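Local coordinates for ralf, proline/betaine transporter (Legionella pneumophila, PDB 4D7Q), which probably acts as a guanine nucleotide exchange factor and is here an engineered chimera of a Legionella Sec7 domain and a Rickettsia capping domain, at residues 17-22 / 53-58; 143-148 / 191-196; 149-154 / 288-293; 212-215 / 221-224; 299-304 / 321-326. The protein carries 2 engineered substitutions. All coordinates share one frame; numbering follows the deposited sequence.

Contact 1 (17-22 / 53-58)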
# COMPACT_ATOMS: atom_id res chain seq x y z
N GLU A 17 21.56 -17.86 0.16
CA GLU A 17 21.27 -17.71 1.58
C GLU A 17 20.31 -16.51 1.82
O GLU A 17 19.39 -16.61 2.62
CB GLU A 17 22.60 -17.48 2.35
CG GLU A 17 22.49 -17.73 3.85
CD GLU A 17 23.54 -17.11 4.75
OE1 GLU A 17 24.69 -16.91 4.30
OE2 GLU A 17 23.22 -16.87 5.94
N ILE A 18 20.55 -15.37 1.14
CA ILE A 18 19.71 -14.18 1.28
C ILE A 18 18.30 -14.49 0.78
O ILE A 18 17.33 -14.22 1.51
CB ILE A 18 20.32 -12.91 0.63
CG1 ILE A 18 21.70 -12.57 1.26
CG2 ILE A 18 19.36 -11.71 0.80
CD1 ILE A 18 22.68 -11.77 0.32
N ILE A 19 18.19 -15.13 -0.40
CA ILE A 19 16.88 -15.51 -0.97
C ILE A 19 16.08 -16.38 0.00
O ILE A 19 14.95 -16.02 0.33
CB ILE A 19 16.99 -16.14 -2.40
CG1 ILE A 19 17.61 -15.12 -3.41
CG2 ILE A 19 15.60 -16.62 -2.88
CD1 ILE A 19 18.21 -15.73 -4.68
N GLU A 20 16.66 -17.49 0.48
CA GLU A 20 16.01 -18.44 1.40
C GLU A 20 15.63 -17.80 2.72
O GLU A 20 14.51 -18.01 3.19
CB GLU A 20 16.87 -19.68 1.61
CG GLU A 20 16.99 -20.57 0.39
CD GLU A 20 17.82 -21.83 0.57
OE1 GLU A 20 18.19 -22.16 1.72
OE2 GLU A 20 18.09 -22.50 -0.45
N ALA A 21 16.52 -16.96 3.30
CA ALA A 21 16.23 -16.26 4.56
C ALA A 21 15.08 -15.27 4.36
O ALA A 21 14.15 -15.28 5.17
CB ALA A 21 17.48 -15.54 5.09
N PHE A 22 15.11 -14.48 3.24
CA PHE A 22 14.08 -13.48 2.91
C PHE A 22 12.72 -14.12 2.72
O PHE A 22 11.74 -13.62 3.23
CB PHE A 22 14.45 -12.67 1.64
CG PHE A 22 13.48 -11.56 1.29
CD1 PHE A 22 12.37 -11.80 0.48
CD2 PHE A 22 13.64 -10.28 1.82
CE1 PHE A 22 11.46 -10.79 0.18
CE2 PHE A 22 12.72 -9.26 1.52
CZ PHE A 22 11.64 -9.52 0.70
N HIS A 53 15.46 -5.99 -7.57
CA HIS A 53 15.40 -5.97 -9.04
C HIS A 53 16.00 -7.24 -9.64
O HIS A 53 15.35 -7.90 -10.45
CB HIS A 53 16.18 -4.77 -9.60
CG HIS A 53 15.43 -3.47 -9.60
ND1 HIS A 53 14.23 -3.33 -10.27
CD2 HIS A 53 15.79 -2.26 -9.10
CE1 HIS A 53 13.88 -2.06 -10.12
NE2 HIS A 53 14.79 -1.38 -9.43
N GLN A 54 17.24 -7.56 -9.25
CA GLN A 54 17.98 -8.70 -9.77
C GLN A 54 17.43 -10.06 -9.41
O GLN A 54 17.47 -10.97 -10.24
CB GLN A 54 19.47 -8.58 -9.45
CG GLN A 54 20.12 -7.46 -10.26
CD GLN A 54 21.43 -6.98 -9.71
OE1 GLN A 54 22.34 -7.76 -9.41
NE2 GLN A 54 21.58 -5.66 -9.63
N GLN A 55 16.91 -10.22 -8.19
CA GLN A 55 16.37 -11.51 -7.75
C GLN A 55 14.86 -11.61 -7.80
O GLN A 55 14.31 -12.54 -7.21
CB GLN A 55 16.90 -11.88 -6.34
CG GLN A 55 18.42 -11.94 -6.24
CD GLN A 55 19.07 -12.99 -7.13
OE1 GLN A 55 18.45 -13.96 -7.58
NE2 GLN A 55 20.33 -12.79 -7.41
N ARG A 56 14.17 -10.67 -8.50
CA ARG A 56 12.70 -10.64 -8.62
C ARG A 56 12.06 -12.03 -8.84
O ARG A 56 11.08 -12.36 -8.19
CB ARG A 56 12.27 -9.67 -9.74
CG ARG A 56 10.77 -9.38 -9.76
CD ARG A 56 10.37 -8.51 -10.92
NE ARG A 56 8.92 -8.36 -11.02
CZ ARG A 56 8.10 -9.20 -11.67
NH1 ARG A 56 8.59 -10.28 -12.26
NH2 ARG A 56 6.80 -8.95 -11.72
N LYS A 57 12.65 -12.85 -9.74
CA LYS A 57 12.16 -14.21 -10.07
C LYS A 57 12.12 -15.14 -8.87
O LYS A 57 11.31 -16.07 -8.85
CB LYS A 57 13.10 -14.87 -11.11
CG LYS A 57 13.14 -14.18 -12.47
CD LYS A 57 14.20 -14.76 -13.42
CE LYS A 57 13.82 -16.10 -14.00
NZ LYS A 57 12.48 -16.08 -14.64
N ASN A 58 13.00 -14.91 -7.90
CA ASN A 58 13.21 -15.82 -6.77
C ASN A 58 12.56 -15.47 -5.46
O ASN A 58 12.56 -16.28 -4.53
CB ASN A 58 14.72 -16.00 -6.59
CG ASN A 58 15.42 -16.55 -7.82
OD1 ASN A 58 16.48 -16.07 -8.23
ND2 ASN A 58 14.79 -17.50 -8.50
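Ile19 meets Gln55 and Asn58 in a small surface contact of the Sec7 domain, an instance of one branched side chain bridging the two ends of a turn. The apolar part belongs to the two branches of the isoleucine. Its CG1 lies beside the backbone N (chi1 -61°), which sets CG2 anti to that N and sends the two branches to different residues. The CD1 methyl reaches the Gln55 side chain, 3.8 Å from Gln55 CD, and the two chains cross at about a right angle. CG2 turns to Asn58: Asn58 CB lies 3.9 Å from Ile19 CG2, and Ile19 CD1 lies 4.0 Å from that same Asn58 CB.

The polar part centres on backbone atoms of the turn. Gln55 is the first residue to depart from the helical path, and a hydrogen bond from Asn58 N to Gln55 O (2.8 Å) closes the turn; both residues direct CB toward the helix of Ile19. Asn58 O lies 3.5 Å from Ile19 CG2, a van der Waals touch, and takes its hydrogen bond from Asn23 ND2 farther along the first helix.

Helix 15-24 is thus set against the end of helix 44-54: Ile19 also touches Phe51 of that helix and Leu59 beyond the turn, Ile18 packs on helix 26-40, and Phe22 reaches Ala63 and Val64 of helix 61-68.

Contact 2 (143-148 / 191-196)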
# COMPACT_ATOMS: atom_id res chain seq x y z
N PHE A 143 -2.89 8.33 -10.90
CA PHE A 143 -4.12 7.80 -10.30
C PHE A 143 -5.28 7.80 -11.31
O PHE A 143 -6.07 6.84 -11.33
CB PHE A 143 -4.50 8.56 -9.01
CG PHE A 143 -3.88 7.91 -7.78
CD1 PHE A 143 -4.39 6.72 -7.27
CD2 PHE A 143 -2.74 8.45 -7.19
CE1 PHE A 143 -3.78 6.10 -6.17
CE2 PHE A 143 -2.15 7.84 -6.08
CZ PHE A 143 -2.68 6.67 -5.58
N GLN A 144 -5.35 8.82 -12.17
CA GLN A 144 -6.40 8.85 -13.20
C GLN A 144 -6.24 7.71 -14.19
O GLN A 144 -7.25 7.12 -14.58
CB GLN A 144 -6.42 10.18 -13.97
CG GLN A 144 -7.75 10.42 -14.74
CD GLN A 144 -8.93 10.61 -13.80
OE1 GLN A 144 -8.81 11.14 -12.68
NE2 GLN A 144 -10.11 10.16 -14.21
N THR A 145 -4.98 7.48 -14.66
CA THR A 145 -4.59 6.49 -15.66
C THR A 145 -4.91 5.08 -15.16
O THR A 145 -5.49 4.29 -15.89
CB THR A 145 -3.11 6.68 -16.05
OG1 THR A 145 -2.92 7.99 -16.60
CG2 THR A 145 -2.58 5.62 -17.00
N ILE A 146 -4.56 4.78 -13.90
CA ILE A 146 -4.82 3.48 -13.29
C ILE A 146 -6.34 3.19 -13.30
O ILE A 146 -6.77 2.10 -13.70
CB ILE A 146 -4.27 3.43 -11.85
CG1 ILE A 146 -2.72 3.50 -11.81
CG2 ILE A 146 -4.78 2.14 -11.14
CD1 ILE A 146 -2.13 3.82 -10.31
N MET A 147 -7.13 4.16 -12.79
CA MET A 147 -8.58 4.01 -12.66
C MET A 147 -9.23 3.86 -14.02
O MET A 147 -10.05 2.94 -14.19
CB MET A 147 -9.20 5.18 -11.88
CG MET A 147 -10.73 5.10 -11.84
SD MET A 147 -11.50 6.53 -11.08
CE MET A 147 -11.30 7.72 -12.31
N LEU A 148 -8.90 4.76 -14.98
CA LEU A 148 -9.45 4.70 -16.34
C LEU A 148 -9.06 3.40 -17.04
O LEU A 148 -9.93 2.74 -17.64
CB LEU A 148 -9.05 5.92 -17.17
CG LEU A 148 -9.64 6.01 -18.61
CD1 LEU A 148 -11.19 6.13 -18.60
CD2 LEU A 148 -9.03 7.20 -19.38
N SER A 191 -5.21 7.19 -25.88
CA SER A 191 -4.93 6.16 -26.88
C SER A 191 -4.12 4.99 -26.28
O SER A 191 -4.46 3.84 -26.52
CB SER A 191 -4.18 6.76 -28.07
OG SER A 191 -3.91 5.75 -29.03
N GLU A 192 -3.10 5.29 -25.46
CA GLU A 192 -2.25 4.27 -24.83
C GLU A 192 -2.97 3.54 -23.70
O GLU A 192 -2.77 2.34 -23.53
CB GLU A 192 -0.98 4.89 -24.29
CG GLU A 192 -0.07 5.44 -25.36
CD GLU A 192 1.20 5.99 -24.77
OE1 GLU A 192 1.94 5.20 -24.14
OE2 GLU A 192 1.43 7.21 -24.87
N ILE A 193 -3.82 4.25 -22.95
CA ILE A 193 -4.65 3.63 -21.89
C ILE A 193 -5.61 2.61 -22.55
O ILE A 193 -5.72 1.46 -22.10
CB ILE A 193 -5.42 4.74 -21.09
CG1 ILE A 193 -4.47 5.49 -20.14
CG2 ILE A 193 -6.59 4.16 -20.33
CD1 ILE A 193 -5.11 6.79 -19.48
N LYS A 194 -6.27 3.04 -23.62
CA LYS A 194 -7.22 2.23 -24.38
C LYS A 194 -6.61 0.99 -25.07
O LYS A 194 -7.24 -0.06 -25.12
CB LYS A 194 -8.03 3.12 -25.35
CG LYS A 194 -9.37 2.52 -25.72
CD LYS A 194 -10.10 3.30 -26.80
CE LYS A 194 -11.18 2.46 -27.47
NZ LYS A 194 -12.22 1.98 -26.51
N ALA A 195 -5.36 1.12 -25.56
CA ALA A 195 -4.68 0.05 -26.30
C ALA A 195 -4.34 -1.21 -25.53
O ALA A 195 -4.37 -2.29 -26.10
CB ALA A 195 -3.42 0.59 -26.97
N LYS A 196 -3.97 -1.07 -24.25
CA LYS A 196 -3.47 -2.20 -23.50
C LYS A 196 -3.94 -2.21 -22.05
O LYS A 196 -3.78 -1.20 -21.36
CB LYS A 196 -1.92 -2.14 -23.58
CG LYS A 196 -1.19 -3.45 -23.26
CD LYS A 196 0.32 -3.32 -23.53
CE LYS A 196 0.69 -3.68 -24.95
NZ LYS A 196 2.14 -3.49 -25.23
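Ile193 presses its side chain against Thr145 and Leu148, residues one turn apart on helix 135-152, and so illustrates how a single branched residue can join two buried helices within a Sec7 domain. The apolar contacts carry everything that passes between the segments. Toward Thr145, the CG2 methyl of the threonine lies 3.7 Å from both CG1 and CD1 of Ile193, the chains running obliquely past each other. Leu148 comes in at about a right angle; its CD2 is 3.9 Å from Ile193 CD1 and 4.0 Å from Ile193 CG2. The isoleucine can serve both neighbours because CG1 sits beside the backbone N (chi1 -75°), laying CD1 against the threonine and within touch of Leu148 CD2, while CG2 stands anti to that N and, of the two, meets the leucine alone.

No hydrogen bond passes between 143-148 and 191-196. Thr145 OG1 lies 3.8 Å from Ile193 CD1 but is bonded to Leu141 O, one turn back, and Ile193 O accepts from His153 NE2, just past the end of helix 135-152. Around the pair, Thr145 also touches Leu97 of helix 93-102 and Phe198, and Leu148 touches Met163.

In chemical terms the contact rests on shape and burial: methyl and methylene groups make the join, and the buried threonine hydroxyl, already bonded to a backbone carbonyl, can present carbon and oxygen alike to an apolar partner.

Contact 3 (149-154 / 288-293)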
# COMPACT_ATOMS: atom_id res chain seq x y z
N ASN A 149 -7.78 3.02 -16.98
CA ASN A 149 -7.33 1.77 -17.61
C ASN A 149 -8.09 0.56 -17.09
O ASN A 149 -8.55 -0.24 -17.89
CB ASN A 149 -5.82 1.58 -17.49
CG ASN A 149 -5.35 0.33 -18.18
OD1 ASN A 149 -5.32 -0.72 -17.58
ND2 ASN A 149 -5.04 0.40 -19.47
N THR A 150 -8.29 0.47 -15.77
CA THR A 150 -9.02 -0.63 -15.15
C THR A 150 -10.45 -0.72 -15.72
O THR A 150 -10.91 -1.81 -16.06
CB THR A 150 -9.00 -0.50 -13.61
OG1 THR A 150 -7.67 -0.25 -13.15
CG2 THR A 150 -9.52 -1.74 -12.92
N ASP A 151 -11.16 0.41 -15.78
CA ASP A 151 -12.53 0.42 -16.27
C ASP A 151 -12.67 0.18 -17.76
O ASP A 151 -13.56 -0.57 -18.15
CB ASP A 151 -13.25 1.71 -15.85
CG ASP A 151 -13.73 1.68 -14.41
OD1 ASP A 151 -13.48 0.65 -13.71
OD2 ASP A 151 -14.39 2.64 -13.99
N LEU A 152 -11.83 0.84 -18.59
CA LEU A 152 -11.89 0.69 -20.06
C LEU A 152 -11.71 -0.75 -20.51
O LEU A 152 -12.33 -1.17 -21.49
CB LEU A 152 -10.86 1.59 -20.79
CG LEU A 152 -11.17 3.12 -20.88
CD1 LEU A 152 -10.15 3.83 -21.75
CD2 LEU A 152 -12.49 3.38 -21.54
N HIS A 153 -10.85 -1.49 -19.79
CA HIS A 153 -10.51 -2.89 -20.05
C HIS A 153 -11.40 -3.87 -19.30
O HIS A 153 -11.18 -5.07 -19.40
CB HIS A 153 -9.00 -3.15 -19.87
CG HIS A 153 -8.19 -2.43 -20.89
ND1 HIS A 153 -8.01 -2.95 -22.16
CD2 HIS A 153 -7.63 -1.20 -20.84
CE1 HIS A 153 -7.34 -2.03 -22.83
NE2 HIS A 153 -7.08 -0.96 -22.08
N ASN A 154 -12.42 -3.38 -18.58
CA ASN A 154 -13.37 -4.26 -17.92
C ASN A 154 -14.58 -4.43 -18.88
O ASN A 154 -15.38 -3.50 -19.03
CB ASN A 154 -13.75 -3.70 -16.57
CG ASN A 154 -14.68 -4.54 -15.75
OD1 ASN A 154 -15.44 -5.38 -16.25
ND2 ASN A 154 -14.63 -4.33 -14.45
N PHE A 288 -13.80 7.06 -6.50
CA PHE A 288 -12.76 6.58 -7.40
C PHE A 288 -11.96 5.34 -6.94
O PHE A 288 -10.87 5.15 -7.35
CB PHE A 288 -11.78 7.70 -7.70
CG PHE A 288 -12.41 8.94 -8.26
CD1 PHE A 288 -13.26 8.87 -9.33
CD2 PHE A 288 -12.12 10.16 -7.73
CE1 PHE A 288 -13.84 10.01 -9.82
CE2 PHE A 288 -12.69 11.29 -8.20
CZ PHE A 288 -13.54 11.22 -9.27
N SER A 289 -12.55 4.52 -6.09
CA SER A 289 -11.83 3.45 -5.43
C SER A 289 -12.00 2.01 -5.92
O SER A 289 -11.34 1.13 -5.43
CB SER A 289 -12.10 3.52 -3.95
OG SER A 289 -13.41 3.25 -3.62
N ARG A 290 -12.91 1.77 -6.84
CA ARG A 290 -13.29 0.42 -7.18
C ARG A 290 -12.13 -0.41 -7.68
O ARG A 290 -12.03 -1.57 -7.38
CB ARG A 290 -14.45 0.40 -8.17
CG ARG A 290 -15.25 -0.87 -8.20
CD ARG A 290 -16.53 -0.81 -9.00
NE ARG A 290 -16.65 0.34 -9.87
CZ ARG A 290 -16.03 0.49 -11.02
NH1 ARG A 290 -15.25 -0.45 -11.50
NH2 ARG A 290 -16.21 1.58 -11.71
N TRP A 291 -11.23 0.20 -8.42
CA TRP A 291 -10.17 -0.65 -8.96
C TRP A 291 -9.22 -1.12 -7.86
O TRP A 291 -8.56 -2.14 -7.99
CB TRP A 291 -9.39 0.09 -10.05
CG TRP A 291 -8.75 1.35 -9.56
CD1 TRP A 291 -9.21 2.63 -9.73
CD2 TRP A 291 -7.52 1.46 -8.84
NE1 TRP A 291 -8.34 3.52 -9.15
CE2 TRP A 291 -7.30 2.83 -8.59
CE3 TRP A 291 -6.58 0.54 -8.36
CZ2 TRP A 291 -6.18 3.30 -7.90
CZ3 TRP A 291 -5.48 1.00 -7.68
CH2 TRP A 291 -5.29 2.37 -7.45
N PHE A 292 -9.17 -0.35 -6.77
CA PHE A 292 -8.30 -0.69 -5.64
C PHE A 292 -8.98 -1.57 -4.62
O PHE A 292 -8.37 -2.50 -4.09
CB PHE A 292 -7.82 0.60 -4.94
CG PHE A 292 -6.81 0.38 -3.84
CD1 PHE A 292 -5.48 0.05 -4.14
CD2 PHE A 292 -7.18 0.47 -2.50
CE1 PHE A 292 -4.55 -0.16 -3.11
CE2 PHE A 292 -6.24 0.28 -1.49
CZ PHE A 292 -4.93 -0.01 -1.80
N LEU A 293 -10.24 -1.23 -4.30
CA LEU A 293 -10.98 -1.86 -3.22
C LEU A 293 -12.04 -2.87 -3.67
O LEU A 293 -12.46 -3.72 -2.89
CB LEU A 293 -11.64 -0.73 -2.40
CG LEU A 293 -12.42 -1.11 -1.14
CD1 LEU A 293 -11.49 -1.67 -0.06
CD2 LEU A 293 -13.23 0.03 -0.64
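The interface between the Sec7 domain and the capping domain brings Asp151 and Thr150, near the end of helix 135-152, against Arg290 and Trp291 of the short helix 290-293. Arg290 grips the carboxylate end-on with two nitrogens. NH1 donates to Asp151 OD1 at 3.0 Å and NH2 to Asp151 OD2 at 3.1 Å, each bond arriving on the syn side of its oxygen. The carboxylate and guanidinium planes are nearly parallel, 10° apart, but slightly stepped, the nitrogens lying a little out of the carboxylate plane; the two bonds together restrain rotation of both groups. The arginine chain bends at chi3 (14°), turning the NH1/NH2 end of the guanidinium to the carboxylate. NH1 has a second anionic partner in the sulfonate of a bound buffer molecule.

Beside this charged pair, Thr150 CG2 touches Trp291 CB at 3.4 Å. The indole itself swings away, since CG lies between the backbone N and the carbonyl carbon (chi1 60°), and packs on Phe143, Ile146 and Met147 of the same Sec7 helix. Thr150 OG1 bonds back to Ile146 O.

Because the two domains come from different bacteria, the join cannot be read as a natural pairing. Its form is that of a bidentate aspartate-arginine salt bridge at the rim of an aromatic interdomain contact.

Contact 4 (212-215 / 221-224)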
# COMPACT_ATOMS: atom_id res chain seq x y z
N ASN A 212 -12.61 -8.76 5.18
CA ASN A 212 -13.22 -8.29 3.94
C ASN A 212 -14.72 -8.36 4.04
O ASN A 212 -15.23 -9.10 4.87
CB ASN A 212 -12.82 -9.17 2.76
CG ASN A 212 -11.39 -9.05 2.38
OD1 ASN A 212 -10.76 -8.00 2.57
ND2 ASN A 212 -10.88 -10.09 1.76
N ASN A 213 -15.42 -7.62 3.16
CA ASN A 213 -16.88 -7.62 3.04
C ASN A 213 -17.57 -7.34 4.37
O ASN A 213 -18.60 -7.95 4.69
CB ASN A 213 -17.39 -8.93 2.37
CG ASN A 213 -16.58 -9.35 1.15
OD1 ASN A 213 -16.51 -8.64 0.15
ND2 ASN A 213 -15.93 -10.49 1.22
N ILE A 214 -16.98 -6.42 5.16
CA ILE A 214 -17.51 -6.05 6.47
C ILE A 214 -18.61 -5.00 6.27
O ILE A 214 -18.53 -4.21 5.33
CB ILE A 214 -16.38 -5.59 7.45
CG1 ILE A 214 -16.79 -5.76 8.94
CG2 ILE A 214 -15.81 -4.18 7.13
CD1 ILE A 214 -15.64 -5.77 9.98
N SER A 215 -19.66 -5.04 7.10
CA SER A 215 -20.73 -4.03 6.99
C SER A 215 -21.39 -3.69 8.32
O SER A 215 -21.34 -4.48 9.26
CB SER A 215 -21.76 -4.38 5.91
OG SER A 215 -22.85 -5.16 6.37
N THR A 221 -19.84 -4.31 15.93
CA THR A 221 -18.64 -3.53 16.24
C THR A 221 -18.33 -2.54 15.09
O THR A 221 -18.01 -1.38 15.35
CB THR A 221 -17.44 -4.44 16.55
OG1 THR A 221 -17.88 -5.47 17.44
CG2 THR A 221 -16.28 -3.67 17.20
N PHE A 222 -18.44 -3.01 13.84
CA PHE A 222 -18.22 -2.13 12.70
C PHE A 222 -19.34 -1.08 12.60
O PHE A 222 -19.04 0.08 12.30
CB PHE A 222 -18.08 -2.91 11.39
CG PHE A 222 -17.65 -2.05 10.22
CD1 PHE A 222 -16.34 -1.61 10.11
CD2 PHE A 222 -18.56 -1.70 9.23
CE1 PHE A 222 -15.94 -0.84 9.02
CE2 PHE A 222 -18.15 -0.93 8.13
CZ PHE A 222 -16.85 -0.50 8.03
N LYS A 223 -20.61 -1.48 12.89
CA LYS A 223 -21.77 -0.57 12.89
C LYS A 223 -21.47 0.64 13.80
O LYS A 223 -21.64 1.78 13.38
CB LYS A 223 -23.04 -1.28 13.38
CG LYS A 223 -24.27 -0.36 13.42
CD LYS A 223 -25.31 -0.79 14.44
CE LYS A 223 -26.36 -1.72 13.87
NZ LYS A 223 -27.28 -2.22 14.92
N GLN A 224 -21.00 0.37 15.02
CA GLN A 224 -20.68 1.38 16.03
C GLN A 224 -19.49 2.24 15.60
O GLN A 224 -19.58 3.46 15.63
CB GLN A 224 -20.46 0.72 17.39
CG GLN A 224 -21.74 0.17 17.99
CD GLN A 224 -21.49 -0.48 19.32
OE1 GLN A 224 -21.14 -1.65 19.41
NE2 GLN A 224 -21.64 0.30 20.37
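Ile214 lays its CG2 methyl over one face of the Phe222 ring, a CH-pi contact in the capping domain that exemplifies how a strand end and the helix that soon follows it can pack together. This is the tight part. The methyl stands 3.8 Å from the ring centroid and 9° off the normal, so it sits over the middle of the ring. The second branch of the isoleucine continues along the stem of the phenylalanine, with CG1 and CD1 each 4.0 Å from Phe222 CB. That course follows from CG1 standing anti to the backbone N (chi1 -156°), with CG2, between that N and the carbonyl carbon, turned to the ring. Phe222 in turn extends CG anti to its own N, carrying the ring off the helix to the strand. The backbone of Ser215 closes in as well, its C lying 3.6 Å from Phe222 CD2 and oblique to the ring.

The looser side is more polar. The CB of Ser215 points away from the helix, and its OG has a weak hydrogen bond to Gln217 N. Lys223 leads its end away and is exposed. The intervening turn is tied by Asn218, which bonds Asn213 O and Ser215 N, and by Asp219, whose OD1 accepts from Phe222 N.

Strand 208-214 and helix 220-230 both adjoin strand 297-303: Ile214 touches Ser297 and Ile299, and Phe222 also packs on Ile299, while Thr221 OG1 bonds Ser325 O of the 321-326 segment.

Contact 5 (299-304 / 321-326)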
# COMPACT_ATOMS: atom_id res chain seq x y z
N ILE A 299 -11.46 -3.86 6.64
CA ILE A 299 -10.66 -3.35 7.74
C ILE A 299 -9.37 -4.15 7.85
O ILE A 299 -9.38 -5.37 7.64
CB ILE A 299 -11.41 -3.19 9.10
CG1 ILE A 299 -11.97 -4.52 9.62
CG2 ILE A 299 -12.48 -2.07 9.05
CD1 ILE A 299 -12.22 -4.52 11.17
N ILE A 300 -8.27 -3.46 8.15
CA ILE A 300 -6.96 -4.07 8.35
C ILE A 300 -6.46 -3.67 9.75
O ILE A 300 -6.31 -2.48 10.05
CB ILE A 300 -5.94 -3.72 7.22
CG1 ILE A 300 -6.44 -4.24 5.82
CG2 ILE A 300 -4.53 -4.28 7.56
CD1 ILE A 300 -5.70 -3.63 4.59
N ILE A 301 -6.20 -4.69 10.60
CA ILE A 301 -5.72 -4.48 11.97
C ILE A 301 -4.28 -4.94 12.13
O ILE A 301 -3.94 -6.08 11.82
CB ILE A 301 -6.67 -5.10 13.04
CG1 ILE A 301 -8.14 -4.66 12.82
CG2 ILE A 301 -6.21 -4.78 14.49
CD1 ILE A 301 -8.95 -5.73 12.29
N GLN A 302 -3.43 -4.05 12.65
CA GLN A 302 -2.02 -4.39 12.83
C GLN A 302 -1.46 -3.90 14.14
O GLN A 302 -1.80 -2.79 14.53
CB GLN A 302 -1.15 -3.77 11.70
CG GLN A 302 -1.48 -4.27 10.28
CD GLN A 302 -0.81 -3.45 9.19
OE1 GLN A 302 -0.14 -2.44 9.46
NE2 GLN A 302 -0.93 -3.88 7.93
N PRO A 303 -0.52 -4.67 14.77
CA PRO A 303 0.20 -4.14 15.94
C PRO A 303 1.08 -2.98 15.44
O PRO A 303 1.70 -3.09 14.37
CB PRO A 303 1.05 -5.32 16.42
CG PRO A 303 1.17 -6.22 15.27
CD PRO A 303 -0.01 -6.00 14.37
N LEU A 304 1.09 -1.87 16.15
CA LEU A 304 1.84 -0.70 15.70
C LEU A 304 3.35 -0.70 15.98
O LEU A 304 3.79 -0.84 17.13
CB LEU A 304 1.16 0.58 16.23
CG LEU A 304 1.36 1.88 15.46
CD1 LEU A 304 0.81 1.80 14.02
CD2 LEU A 304 0.69 3.02 16.20
N GLN A 321 -6.94 -8.69 20.13
CA GLN A 321 -8.14 -8.37 20.96
C GLN A 321 -9.12 -7.51 20.18
O GLN A 321 -10.33 -7.76 20.22
CB GLN A 321 -7.75 -7.65 22.26
CG GLN A 321 -7.03 -8.55 23.26
CD GLN A 321 -6.48 -7.83 24.46
OE1 GLN A 321 -5.70 -6.88 24.35
NE2 GLN A 321 -6.84 -8.29 25.64
N ILE A 322 -8.60 -6.49 19.49
CA ILE A 322 -9.38 -5.57 18.65
C ILE A 322 -10.03 -6.38 17.54
O ILE A 322 -11.25 -6.25 17.32
CB ILE A 322 -8.48 -4.44 18.08
CG1 ILE A 322 -8.05 -3.47 19.21
CG2 ILE A 322 -9.19 -3.69 16.91
CD1 ILE A 322 -6.83 -2.55 18.88
N THR A 323 -9.23 -7.24 16.85
CA THR A 323 -9.74 -8.06 15.75
C THR A 323 -10.84 -9.00 16.20
O THR A 323 -11.88 -9.08 15.55
CB THR A 323 -8.61 -8.81 15.03
OG1 THR A 323 -7.55 -7.92 14.72
CG2 THR A 323 -9.09 -9.43 13.76
N ALA A 324 -10.64 -9.69 17.34
CA ALA A 324 -11.62 -10.64 17.88
C ALA A 324 -12.89 -9.95 18.40
O ALA A 324 -13.91 -10.61 18.57
CB ALA A 324 -10.99 -11.50 18.96
N SER A 325 -12.84 -8.62 18.60
CA SER A 325 -13.95 -7.78 19.06
C SER A 325 -14.97 -7.55 17.95
O SER A 325 -16.13 -7.26 18.25
CB SER A 325 -13.44 -6.46 19.61
OG SER A 325 -12.81 -6.63 20.86
N PHE A 326 -14.56 -7.63 16.69
CA PHE A 326 -15.50 -7.48 15.59
C PHE A 326 -16.29 -8.78 15.51
O PHE A 326 -15.74 -9.85 15.78
CB PHE A 326 -14.78 -7.14 14.26
CG PHE A 326 -14.26 -5.71 14.23
CD1 PHE A 326 -15.08 -4.66 13.81
CD2 PHE A 326 -12.98 -5.40 14.69
CE1 PHE A 326 -14.61 -3.34 13.82
CE2 PHE A 326 -12.52 -4.07 14.71
CZ PHE A 326 -13.33 -3.05 14.26
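A buried helix-on-sheet contact of the capping domain places Ile299 and Ile301, on one face of its antiparallel sheet, against Thr323 and Ile322 of helix 313-325 and Phe326 just after it. It is a worked example of every second residue of a strand facing the helix: CB of Ile300 and of Gln302 points away from it. Strand 297-303 is an inner strand, with backbone hydrogen bonds to strands 208-214 and 277-283.

At the centre of the contact, Ile301 and Thr323 slide past each other in opposite directions, and Thr323 OG1 lies 3.4 Å from Ile301 CB. That hydroxyl is bonded to Ala319 O in its own helix, so its contact with the isoleucine is plain packing. Beside it, Ile301 CG2 meets Ile322 CG2 at 4.0 Å, and Ile322 continues onto Ala278 and Ile280. Ser325 OG donates to Gln321 O (2.8 Å) and also bonds Lys241 N.

Ile299 makes the CH-pi contact. With CG1 between the backbone N and the carbonyl carbon (chi1 61°), it sends CD1 straight at the aromatic ring, the methyl standing 3.5 Å from the Phe326 centroid and 7° off the ring normal.

Contacts 2, 4 and 5 are buried and mostly apolar, with CH-pi contacts in the last two, whereas contacts 1 and 3 lie at the surface, the first using polar residues of a turn and the second a salt bridge. Contacts 1 and 2 belong to the all-helical Sec7 part, their centres about 32 Å apart. Contacts 2 and 3 share helix 135-152 and touch, as Asn149 and His153 bond carbonyls of 191-196; contact 3 alone crosses to the capping part, between the two parts of the engineered fusion. Contacts 4 and 5 meet at neighbouring strands 208-214 and 297-303, where Phe222 packs on Ile299, so that the two contacts adjoin.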